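PDB 1JMX: amine Dehydrogenase, which probably oxidises primary amines and passes the electrons on, its haem c groups being suited to electron transfer. Local coordinates for residues L287-A292 with I302-S307; G194-V199 with G216-G221; G311-G316 with V332-R337. One frame throughout, in Å; residues are numbered along the deposited sequence.

Contact 1 of 3, residues L287-A292 with I302-S307; sequences LAVQPA and ITLVGS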
loop_
_atom_site.group_PDB
_atom_site.type_symbol
_atom_site.label_atom_id
_atom_site.label_comp_id
_atom_site.label_asym_id
_atom_site.label_seq_id
_atom_site.Cartn_x
_atom_site.Cartn_y
_atom_site.Cartn_z
ATOM N N LEU A 287 26.350 -6.182 28.232
ATOM C CA LEU A 287 25.192 -6.098 27.346
ATOM C C LEU A 287 23.808 -5.945 27.966
ATOM O O LEU A 287 23.097 -4.988 27.659
ATOM C CB LEU A 287 25.156 -7.298 26.401
ATOM C CG LEU A 287 26.043 -7.301 25.161
ATOM C CD1 LEU A 287 25.637 -8.486 24.290
ATOM C CD2 LEU A 287 25.867 -5.995 24.389
ATOM N N ALA A 288 23.406 -6.909 28.790
ATOM C CA ALA A 288 22.082 -6.871 29.394
ATOM C C ALA A 288 21.912 -7.723 30.657
ATOM O O ALA A 288 22.775 -8.530 31.002
ATOM C CB ALA A 288 21.048 -7.289 28.349
ATOM N N VAL A 289 20.804 -7.485 31.358
ATOM C CA VAL A 289 20.427 -8.219 32.559
ATOM C C VAL A 289 19.156 -8.914 32.084
ATOM O O VAL A 289 18.302 -8.277 31.469
ATOM C CB VAL A 289 20.046 -7.267 33.730
ATOM C CG1 VAL A 289 19.963 -8.036 35.035
ATOM C CG2 VAL A 289 21.032 -6.133 33.849
ATOM N N GLN A 290 19.036 -10.213 32.326
ATOM C CA GLN A 290 17.853 -10.951 31.894
ATOM C C GLN A 290 17.334 -11.844 33.019
ATOM O O GLN A 290 17.931 -12.869 33.319
ATOM C CB GLN A 290 18.183 -11.814 30.664
ATOM C CG GLN A 290 18.850 -11.059 29.508
ATOM C CD GLN A 290 19.044 -11.920 28.270
ATOM O OE1 GLN A 290 19.038 -13.142 28.345
ATOM N NE2 GLN A 290 19.203 -11.278 27.121
ATOM N N PRO A 291 16.194 -11.486 33.637
ATOM C CA PRO A 291 15.326 -10.325 33.400
ATOM C C PRO A 291 15.951 -9.038 33.893
ATOM O O PRO A 291 16.930 -9.062 34.640
ATOM C CB PRO A 291 14.086 -10.643 34.236
ATOM C CG PRO A 291 14.127 -12.139 34.394
ATOM C CD PRO A 291 15.579 -12.387 34.627
ATOM N N ALA A 292 15.346 -7.919 33.504
ATOM C CA ALA A 292 15.818 -6.602 33.903
ATOM C C ALA A 292 14.959 -6.015 35.026
ATOM O O ALA A 292 14.908 -4.801 35.213
ATOM C CB ALA A 292 15.838 -5.669 32.704
ATOM N N ILE A 302 18.607 -14.522 37.714
ATOM C CA ILE A 302 19.010 -13.465 36.811
ATOM C C ILE A 302 20.311 -13.849 36.130
ATOM O O ILE A 302 21.214 -14.405 36.750
ATOM C CB ILE A 302 19.206 -12.145 37.555
ATOM C CG1 ILE A 302 17.875 -11.673 38.124
ATOM C CG2 ILE A 302 19.776 -11.093 36.633
ATOM C CD1 ILE A 302 17.954 -10.323 38.805
ATOM N N THR A 303 20.394 -13.565 34.839
ATOM C CA THR A 303 21.594 -13.857 34.084
ATOM C C THR A 303 22.105 -12.593 33.396
ATOM O O THR A 303 21.333 -11.799 32.874
ATOM C CB THR A 303 21.384 -15.024 33.089
ATOM O OG1 THR A 303 21.951 -14.689 31.816
ATOM C CG2 THR A 303 19.915 -15.374 32.941
ATOM N N LEU A 304 23.406 -12.358 33.520
ATOM C CA LEU A 304 24.061 -11.201 32.927
ATOM C C LEU A 304 24.729 -11.620 31.628
ATOM O O LEU A 304 25.374 -12.667 31.555
ATOM C CB LEU A 304 25.098 -10.612 33.892
ATOM C CG LEU A 304 24.603 -9.924 35.172
ATOM C CD1 LEU A 304 23.626 -8.806 34.812
ATOM C CD2 LEU A 304 23.944 -10.927 36.109
ATOM N N VAL A 305 24.537 -10.815 30.590
ATOM C CA VAL A 305 25.107 -11.100 29.279
ATOM C C VAL A 305 26.140 -10.026 28.990
ATOM O O VAL A 305 25.949 -8.862 29.359
ATOM C CB VAL A 305 24.013 -11.072 28.174
ATOM C CG1 VAL A 305 24.548 -11.661 26.878
ATOM C CG2 VAL A 305 22.776 -11.822 28.637
ATOM N N GLY A 306 27.251 -10.417 28.372
ATOM C CA GLY A 306 28.274 -9.438 28.065
ATOM C C GLY A 306 29.556 -10.007 27.518
ATOM O O GLY A 306 29.635 -11.182 27.160
ATOM N N SER A 307 30.563 -9.147 27.435
ATOM C CA SER A 307 31.869 -9.534 26.935
ATOM C C SER A 307 32.954 -9.136 27.935
ATOM O O SER A 307 32.980 -8.003 28.419
ATOM C CB SER A 307 32.124 -8.869 25.579
ATOM O OG SER A 307 33.397 -9.222 25.062
#
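Q290 and V305 meet in cross-wise fashion: methyl CG2 of V305 rests over a face of the Q290 amide, 3.8 Å from CD and hardly farther from OE1 and NE2. Both polar ends of that amide are engaged, OE1 by NE of R197 and NE2 by the carbonyl of V196. A leucine here would probably leave R197 NE and the V196 carbonyl without their mates. On the opposite face of the sheet, V289 carries CG1 anti to its backbone N (chi1 -167°), which drives that methyl against CG2 of I302 at 3.5 Å, a tight approach. V289 and L304 instead run alongside each other in the same sense, V289 CG1 3.7 Å from L304 CD1. Backbone bonds fix this antiparallel register: Q290 N to T303 O is 2.8 Å, and V305 N to A288 O is 2.9 Å and nearly straight. At the far end a classic beta bulge sets two residues, L287 and A288, opposite the single V305. The hairpin of strands 285-295 and 299-307 is flanked by 354-362, where V357 and L359 meet V289, and by 331-338, where L334 touches I302 and L304, while strand 194-204 packs over the Q290 face.

Contact 2 of 3, residues G194-V199 with G216-G221; sequences GDVRGV and GAYADG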
loop_
_atom_site.group_PDB
_atom_site.type_symbol
_atom_site.label_atom_id
_atom_site.label_comp_id
_atom_site.label_asym_id
_atom_site.label_seq_id
_atom_site.Cartn_x
_atom_site.Cartn_y
_atom_site.Cartn_z
ATOM N N GLY A 194 10.330 -13.746 24.255
ATOM C CA GLY A 194 11.245 -13.519 25.352
ATOM C C GLY A 194 12.683 -13.247 24.987
ATOM O O GLY A 194 13.051 -13.206 23.813
ATOM N N ASP A 195 13.497 -13.094 26.030
ATOM C CA ASP A 195 14.917 -12.815 25.898
ATOM C C ASP A 195 15.692 -13.947 25.258
ATOM O O ASP A 195 15.270 -15.095 25.273
ATOM C CB ASP A 195 15.524 -12.480 27.262
ATOM C CG ASP A 195 15.101 -11.117 27.774
ATOM O OD1 ASP A 195 14.978 -10.943 29.006
ATOM O OD2 ASP A 195 14.902 -10.203 26.947
ATOM N N VAL A 196 16.828 -13.591 24.676
ATOM C CA VAL A 196 17.703 -14.536 24.011
ATOM C C VAL A 196 19.128 -14.042 24.252
ATOM O O VAL A 196 19.364 -12.840 24.392
ATOM C CB VAL A 196 17.394 -14.612 22.481
ATOM C CG1 VAL A 196 17.873 -13.374 21.767
ATOM C CG2 VAL A 196 18.006 -15.851 21.867
ATOM N N ARG A 197 20.060 -14.980 24.372
ATOM C CA ARG A 197 21.459 -14.641 24.600
ATOM C C ARG A 197 22.331 -15.785 24.131
ATOM O O ARG A 197 21.894 -16.933 24.097
ATOM C CB ARG A 197 21.730 -14.350 26.082
ATOM C CG ARG A 197 22.032 -15.576 26.956
ATOM C CD ARG A 197 20.800 -16.388 27.296
ATOM N NE ARG A 197 19.934 -15.689 28.238
ATOM C CZ ARG A 197 19.227 -16.288 29.195
ATOM N NH1 ARG A 197 19.287 -17.609 29.350
ATOM N NH2 ARG A 197 18.436 -15.572 29.985
ATOM N N GLY A 198 23.564 -15.465 23.762
ATOM C CA GLY A 198 24.475 -16.492 23.303
ATOM C C GLY A 198 25.744 -15.930 22.699
ATOM O O GLY A 198 26.120 -14.784 22.949
ATOM N N VAL A 199 26.404 -16.750 21.892
ATOM C CA VAL A 199 27.641 -16.361 21.234
ATOM C C VAL A 199 27.576 -16.677 19.749
ATOM O O VAL A 199 27.169 -17.758 19.337
ATOM C CB VAL A 199 28.881 -17.059 21.877
ATOM C CG1 VAL A 199 30.152 -16.715 21.100
ATOM C CG2 VAL A 199 29.040 -16.609 23.320
ATOM N N GLY A 216 23.168 -20.338 21.477
ATOM C CA GLY A 216 22.528 -19.723 22.622
ATOM C C GLY A 216 21.180 -20.325 22.950
ATOM O O GLY A 216 20.895 -21.472 22.606
ATOM N N ALA A 217 20.348 -19.549 23.630
ATOM C CA ALA A 217 19.019 -20.006 24.006
ATOM C C ALA A 217 18.195 -18.832 24.474
ATOM O O ALA A 217 18.723 -17.746 24.712
ATOM C CB ALA A 217 19.113 -21.044 25.121
ATOM N N TYR A 218 16.887 -19.050 24.564
ATOM C CA TYR A 218 15.966 -18.032 25.047
ATOM C C TYR A 218 15.907 -18.183 26.556
ATOM O O TYR A 218 16.381 -19.183 27.103
ATOM C CB TYR A 218 14.577 -18.232 24.454
ATOM C CG TYR A 218 14.455 -17.811 23.008
ATOM C CD1 TYR A 218 14.001 -16.536 22.674
ATOM C CD2 TYR A 218 14.747 -18.699 21.975
ATOM C CE1 TYR A 218 13.835 -16.154 21.351
ATOM C CE2 TYR A 218 14.580 -18.332 20.646
ATOM C CZ TYR A 218 14.125 -17.057 20.341
ATOM O OH TYR A 218 13.960 -16.684 19.023
ATOM N N ALA A 219 15.333 -17.190 27.227
ATOM C CA ALA A 219 15.219 -17.220 28.675
ATOM C C ALA A 219 14.351 -18.386 29.152
ATOM O O ALA A 219 14.527 -18.868 30.277
ATOM C CB ALA A 219 14.664 -15.904 29.185
ATOM N N ASP A 220 13.457 -18.867 28.286
ATOM C CA ASP A 220 12.568 -19.976 28.639
ATOM C C ASP A 220 13.156 -21.377 28.402
ATOM O O ASP A 220 12.462 -22.389 28.566
ATOM C CB ASP A 220 11.228 -19.840 27.905
ATOM C CG ASP A 220 11.345 -20.091 26.418
ATOM O OD1 ASP A 220 10.297 -20.190 25.743
ATOM O OD2 ASP A 220 12.484 -20.189 25.922
ATOM N N GLY A 221 14.412 -21.437 27.971
ATOM C CA GLY A 221 15.049 -22.725 27.742
ATOM C C GLY A 221 15.033 -23.274 26.324
ATOM O O GLY A 221 15.680 -24.296 26.060
#
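G216 lies against G198 with their CA atoms 3.8 Å apart, a spacing that leaves no room for a side chain: a CB on either would run into the other strand. A217 follows as the hydrogen-bonded partner of R197; its N reaches R197 O and its carbonyl takes R197 N, each at 3.1 Å and each nearly in line with the C=O. Y218 then presents a ring face to V196. Because CG2 of V196 stands anti to the backbone N, that methyl sits 4.0 Å from the ring centroid and only 6° off the normal, a CH-pi contact over the face, while G194 O lies in the ring plane at the edge, 3.6 Å from CD1. K193 adds a cation-pi interaction and F224 a ring nearly perpendicular to that of Y218. A219 sends its N to D195 O at 2.9 Å, from well above the carbonyl plane, and its CA lies over one face of the R197 guanidinium, 3.8 Å from NH2; NE of that group is hydrogen-bonded to OE1 of Q290. A219 is already part of a type I turn from Y218 to G221, closed by G221 N to Y218 O at 3.1 Å. These strands, 194-204 and 209-218, form one hairpin of a closed antiparallel barrel in which each of eight strands pairs with the next in sequence, the up-and-down barrel topology.

Contact 3 of 3, residues G311-G316 with V332-R337; sequences GKPDLG and VRLKAR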
loop_
_atom_site.group_PDB
_atom_site.type_symbol
_atom_site.label_atom_id
_atom_site.label_comp_id
_atom_site.label_asym_id
_atom_site.label_seq_id
_atom_site.Cartn_x
_atom_site.Cartn_y
_atom_site.Cartn_z
ATOM N N GLY A 311 34.868 -10.491 37.745
ATOM C CA GLY A 311 34.619 -9.791 38.981
ATOM C C GLY A 311 33.413 -10.348 39.687
ATOM O O GLY A 311 32.863 -11.389 39.317
ATOM N N LYS A 312 33.002 -9.637 40.724
ATOM C CA LYS A 312 31.862 -10.057 41.508
ATOM C C LYS A 312 30.664 -9.197 41.139
ATOM O O LYS A 312 30.767 -7.966 41.060
ATOM C CB LYS A 312 32.191 -9.924 42.998
ATOM C CG LYS A 312 31.097 -10.404 43.924
ATOM C CD LYS A 312 30.899 -9.412 45.064
ATOM C CE LYS A 312 30.524 -8.019 44.535
ATOM N NZ LYS A 312 30.148 -7.057 45.625
ATOM N N PRO A 313 29.517 -9.839 40.874
ATOM C CA PRO A 313 28.286 -9.133 40.509
ATOM C C PRO A 313 27.638 -8.400 41.677
ATOM O O PRO A 313 27.441 -8.972 42.760
ATOM C CB PRO A 313 27.362 -10.264 40.037
ATOM C CG PRO A 313 28.293 -11.364 39.647
ATOM C CD PRO A 313 29.348 -11.293 40.714
ATOM N N ASP A 314 27.387 -7.111 41.486
ATOM C CA ASP A 314 26.685 -6.345 42.489
ATOM C C ASP A 314 25.456 -5.817 41.773
ATOM O O ASP A 314 25.565 -5.129 40.754
ATOM C CB ASP A 314 27.510 -5.191 43.036
ATOM C CG ASP A 314 26.850 -4.538 44.252
ATOM O OD1 ASP A 314 27.267 -3.426 44.646
ATOM O OD2 ASP A 314 25.904 -5.137 44.821
ATOM N N LEU A 315 24.286 -6.181 42.290
ATOM C CA LEU A 315 23.025 -5.765 41.692
ATOM C C LEU A 315 22.358 -4.570 42.363
ATOM O O LEU A 315 21.184 -4.313 42.115
ATOM C CB LEU A 315 22.048 -6.940 41.660
ATOM C CG LEU A 315 22.544 -8.246 41.040
ATOM C CD1 LEU A 315 21.360 -9.199 40.909
ATOM C CD2 LEU A 315 23.201 -7.990 39.682
ATOM N N GLY A 316 23.090 -3.860 43.221
ATOM C CA GLY A 316 22.535 -2.692 43.893
ATOM C C GLY A 316 21.885 -2.898 45.256
ATOM O O GLY A 316 21.654 -4.023 45.697
ATOM N N VAL A 332 26.854 -14.765 33.010
ATOM C CA VAL A 332 26.901 -14.984 34.449
ATOM C C VAL A 332 25.486 -15.257 34.951
ATOM O O VAL A 332 24.624 -14.394 34.872
ATOM C CB VAL A 332 27.501 -13.755 35.190
ATOM C CG1 VAL A 332 27.523 -13.994 36.700
ATOM C CG2 VAL A 332 28.921 -13.478 34.683
ATOM N N ARG A 333 25.229 -16.490 35.379
ATOM C CA ARG A 333 23.914 -16.868 35.905
ATOM C C ARG A 333 23.926 -16.870 37.427
ATOM O O ARG A 333 24.838 -17.420 38.053
ATOM C CB ARG A 333 23.506 -18.244 35.406
ATOM C CG ARG A 333 23.135 -18.275 33.952
ATOM C CD ARG A 333 22.876 -19.689 33.524
ATOM N NE ARG A 333 22.026 -20.368 34.500
ATOM C CZ ARG A 333 22.260 -21.591 34.980
ATOM N NH1 ARG A 333 23.329 -22.283 34.574
ATOM N NH2 ARG A 333 21.416 -22.129 35.861
ATOM N N LEU A 334 22.905 -16.270 38.024
ATOM C CA LEU A 334 22.834 -16.203 39.470
ATOM C C LEU A 334 21.425 -16.209 40.014
ATOM O O LEU A 334 20.449 -16.010 39.289
ATOM C CB LEU A 334 23.601 -14.977 39.983
ATOM C CG LEU A 334 23.327 -13.617 39.328
ATOM C CD1 LEU A 334 22.137 -12.923 39.996
ATOM C CD2 LEU A 334 24.568 -12.748 39.450
ATOM N N LYS A 335 21.325 -16.528 41.293
ATOM C CA LYS A 335 20.044 -16.535 41.967
ATOM C C LYS A 335 20.098 -15.262 42.783
ATOM O O LYS A 335 21.122 -14.963 43.400
ATOM C CB LYS A 335 19.928 -17.741 42.895
ATOM C CG LYS A 335 18.505 -18.048 43.280
ATOM C CD LYS A 335 17.777 -18.723 42.130
ATOM C CE LYS A 335 18.330 -20.133 41.882
ATOM N NZ LYS A 335 17.589 -20.856 40.795
ATOM N N ALA A 336 19.034 -14.474 42.734
ATOM C CA ALA A 336 19.019 -13.235 43.487
ATOM C C ALA A 336 17.770 -13.167 44.323
ATOM O O ALA A 336 16.792 -13.877 44.069
ATOM C CB ALA A 336 19.095 -12.043 42.556
ATOM N N ARG A 337 17.805 -12.300 45.323
ATOM C CA ARG A 337 16.673 -12.126 46.214
ATOM C C ARG A 337 16.642 -10.677 46.627
ATOM O O ARG A 337 17.652 -10.137 47.040
ATOM C CB ARG A 337 16.834 -13.002 47.463
ATOM C CG ARG A 337 15.603 -13.054 48.356
ATOM C CD ARG A 337 15.883 -13.837 49.638
ATOM N NE ARG A 337 16.551 -15.114 49.366
ATOM C CZ ARG A 337 17.693 -15.500 49.938
ATOM N NH1 ARG A 337 18.304 -14.715 50.823
ATOM N NH2 ARG A 337 18.238 -16.667 49.616
#
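P313 and L315 point at L334 from one side of a wholly apolar interface, and van der Waals packing is what joins the two segments. CB of P313 comes 3.8 Å from CD2 of L334, the two side chains passing one another head to tail. The proline ring also meets V332, CG to CG1 at 4.0 Å. L315 works with a single methyl: its CD1 touches CD1 of L334 at 3.9 Å and CB of A336 at 4.0 Å. L334 thus serves both partners, its rotamer (chi1 49°) placing CD1 toward L315 and CD2 toward P313.

No hydrogen bond spans the gap, and the nearest CA atoms, those of P313 and V332, stay 8.5 Å apart. Such face-to-face packing of buried residues is that of a beta sandwich, consistent with a domain of the immunoglobulin-like E-set clan: the short strand 313-314 pairs with 345-351, whereas 331-338 runs between 299-307 and 319-327.

Polar interactions lie off the interface. Within 311-316, G316 N makes a weak hydrogen bond to OD2 of D314, 3.5 Å long. Along 332-337, R333 and R337 form salt bridges to E326 and E320, respectively, on strand 319-327.

Read from the N terminus, contact 2 comes first, closing the hairpin 194-204/209-218 within the barrel. Contact 1 follows, closing the hairpin 285-295/299-307 of the next domain. Contact 3 is last and, unlike the others, joins non-adjacent strands, closing the loop from 313-314 over strand 319-327 to 331-338. The three stand in series; none nests in or crosses another. Contacts 1 and 2 nonetheless touch through Q290, hydrogen-bonded to R197 and V196, with T303 packed on R197, tying the barrel to what is probably a sandwich domain. Contacts 1 and 3 share a sheet through neighbouring strands 299-307 and 331-338, whereas contacts 2 and 3 stay about 6 Å apart at their nearest atoms.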